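Local atomic coordinates of acyl-CoA thioester hydrolase HI0827 (Haemophilus influenzae Rd KW20, PDB entry 3BJK), a protein that probably hydrolyses the thioester bond of a broad range of acyl-coenzyme A molecules, working as a hexamer of hotdog-fold subunits assembled as a trimer of dimers. Residues Gly35-Ser40 with Lys70-Gly75. The protein carries 1 engineered substitution. Numbering follows the deposited sequence.
Sequences GGWIMS and KPISVG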
loop_
_atom_site.group_PDB
_atom_site.type_symbol
_atom_site.label_atom_id
_atom_site.label_comp_id
_atom_site.label_asym_id
_atom_site.label_seq_id
_atom_site.Cartn_x
_atom_site.Cartn_y
_atom_site.Cartn_z
ATOM N N GLY C 35 -2.666 -3.018 -14.979
ATOM C CA GLY C 35 -4.080 -3.166 -15.390
ATOM C C GLY C 35 -5.044 -3.274 -14.218
ATOM O O GLY C 35 -6.137 -2.750 -14.267
ATOM N N GLY C 36 -4.614 -3.951 -13.161
ATOM C CA GLY C 36 -5.379 -4.063 -11.904
ATOM C C GLY C 36 -5.708 -2.736 -11.263
ATOM O O GLY C 36 -6.798 -2.553 -10.735
ATOM N N TRP C 37 -4.775 -1.790 -11.325
ATOM C CA TRP C 37 -4.996 -0.465 -10.772
ATOM C C TRP C 37 -6.044 0.241 -11.630
ATOM O O TRP C 37 -6.907 0.911 -11.083
ATOM C CB TRP C 37 -3.680 0.333 -10.696
ATOM C CG TRP C 37 -3.845 1.759 -10.169
ATOM C CD1 TRP C 37 -3.834 2.151 -8.881
ATOM C CD2 TRP C 37 -4.096 2.965 -10.964
ATOM N NE1 TRP C 37 -4.032 3.518 -8.801
ATOM C CE2 TRP C 37 -4.156 4.042 -10.065
ATOM C CE3 TRP C 37 -4.238 3.219 -12.337
ATOM C CZ2 TRP C 37 -4.381 5.363 -10.478
ATOM C CZ3 TRP C 37 -4.415 4.529 -12.759
ATOM C CH2 TRP C 37 -4.485 5.603 -11.821
ATOM N N ILE C 38 -5.935 0.113 -12.954
ATOM C CA ILE C 38 -6.879 0.759 -13.894
ATOM C C ILE C 38 -8.304 0.228 -13.626
ATOM O O ILE C 38 -9.240 0.992 -13.474
ATOM C CB ILE C 38 -6.487 0.554 -15.422
ATOM C CG1 ILE C 38 -5.063 1.044 -15.692
ATOM C CG2 ILE C 38 -7.525 1.232 -16.341
ATOM C CD1 ILE C 38 -4.502 0.750 -17.100
ATOM N N MET C 39 -8.435 -1.101 -13.544
ATOM C CA MET C 39 -9.724 -1.744 -13.215
ATOM C C MET C 39 -10.348 -1.237 -11.914
ATOM O O MET C 39 -11.587 -1.001 -11.863
ATOM C CB MET C 39 -9.533 -3.259 -13.152
ATOM C CG MET C 39 -9.163 -3.869 -14.500
ATOM S SD MET C 39 -9.242 -5.678 -14.553
ATOM C CE MET C 39 -7.791 -6.142 -13.811
ATOM N N SER C 40 -9.512 -1.085 -10.872
ATOM C CA SER C 40 -9.919 -0.556 -9.571
ATOM C C SER C 40 -10.420 0.858 -9.670
ATOM O O SER C 40 -11.455 1.182 -9.061
ATOM C CB SER C 40 -8.772 -0.590 -8.565
ATOM O OG SER C 40 -8.409 -1.903 -8.286
ATOM N N LYS C 70 -4.713 1.377 -24.677
ATOM C CA LYS C 70 -3.404 1.982 -24.654
ATOM C C LYS C 70 -2.872 1.897 -23.242
ATOM O O LYS C 70 -3.646 1.919 -22.278
ATOM C CB LYS C 70 -3.466 3.451 -25.158
ATOM C CG LYS C 70 -3.930 3.629 -26.640
ATOM C CD LYS C 70 -4.636 5.049 -26.841
ATOM C CE LYS C 70 -5.567 5.291 -28.152
ATOM N NZ LYS C 70 -7.093 5.622 -27.847
ATOM N N PRO C 71 -1.546 1.808 -23.100
ATOM C CA PRO C 71 -0.977 1.823 -21.762
ATOM C C PRO C 71 -1.034 3.195 -21.063
ATOM O O PRO C 71 -1.064 4.235 -21.727
ATOM C CB PRO C 71 0.468 1.391 -21.988
ATOM C CG PRO C 71 0.778 1.725 -23.366
ATOM C CD PRO C 71 -0.515 1.681 -24.146
ATOM N N ILE C 72 -1.031 3.183 -19.743
ATOM C CA ILE C 72 -0.865 4.415 -18.959
ATOM C C ILE C 72 0.545 4.530 -18.433
ATOM O O ILE C 72 1.147 3.551 -18.045
ATOM C CB ILE C 72 -1.887 4.470 -17.749
ATOM C CG1 ILE C 72 -3.313 4.453 -18.239
ATOM C CG2 ILE C 72 -1.631 5.711 -16.878
ATOM C CD1 ILE C 72 -4.317 4.394 -17.179
ATOM N N SER C 73 1.099 5.737 -18.445
ATOM C CA SER C 73 2.445 5.984 -17.971
ATOM C C SER C 73 2.441 6.659 -16.601
ATOM O O SER C 73 1.559 7.432 -16.270
ATOM C CB SER C 73 3.211 6.880 -18.934
ATOM O OG SER C 73 3.414 6.183 -20.146
ATOM N N VAL C 74 3.489 6.419 -15.844
ATOM C CA VAL C 74 3.739 7.189 -14.615
ATOM C C VAL C 74 3.724 8.704 -14.899
ATOM O O VAL C 74 4.365 9.180 -15.831
ATOM C CB VAL C 74 5.097 6.786 -13.954
ATOM C CG1 VAL C 74 5.430 7.685 -12.781
ATOM C CG2 VAL C 74 5.022 5.356 -13.487
ATOM N N GLY C 75 3.025 9.455 -14.064
ATOM C CA GLY C 75 2.987 10.900 -14.239
ATOM C C GLY C 75 1.839 11.403 -15.121
ATOM O O GLY C 75 1.619 12.613 -15.151
#
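Gly36 O, on the helical turn whose Trp37 and Ile38 meet Ile72, takes two bonds from Ser40: the routine backbone one from Ser40 N and a second from Ser40 OG, 3.0 Å from Gly36 O. The hydroxyl lies 26° out of the carbonyl plane, on the opposite face from Ser40 N, so side chain and main chain both tie Ser40 back to the turn. The contact itself is purely apolar. Ile38 and Ile72 meet at their ends, tip to tip, with Ile38 CD1 3.6 Å from Ile72 CD1. The same Ile72 methyl sits beside the CG1-CD1 bond of its partner, 3.7 Å from Ile38 CG1. In both isoleucines CG1 stands anti to the carbonyl carbon and the chain then runs extended (chi2 173° in Ile38, 175° in Ile72). Two short side chains can thereby bridge the gap between the backbones, where Ile38 CA and Ile72 CA are 8.7 Å apart. Trp37 adds a looser touch from the edge of its six-membered ring, where Trp37 CZ3 comes to 4.4 Å from Ile72 CD1, close to the indole plane. Ile72 is thus met by two consecutive helix residues, and its backbone is also hydrogen-bonded to that of Ile33. In the hotdog fold, helix 35-54 is the sausage wrapped by the antiparallel sheet; here its first turn packs against the loop linking strands 58-68 and 77-87, with Ile38 resting on Thr115 and Ile72 on Val114 of strand 111-123, and both Trp37 and Ile72 touching Val78 of strand 77-87.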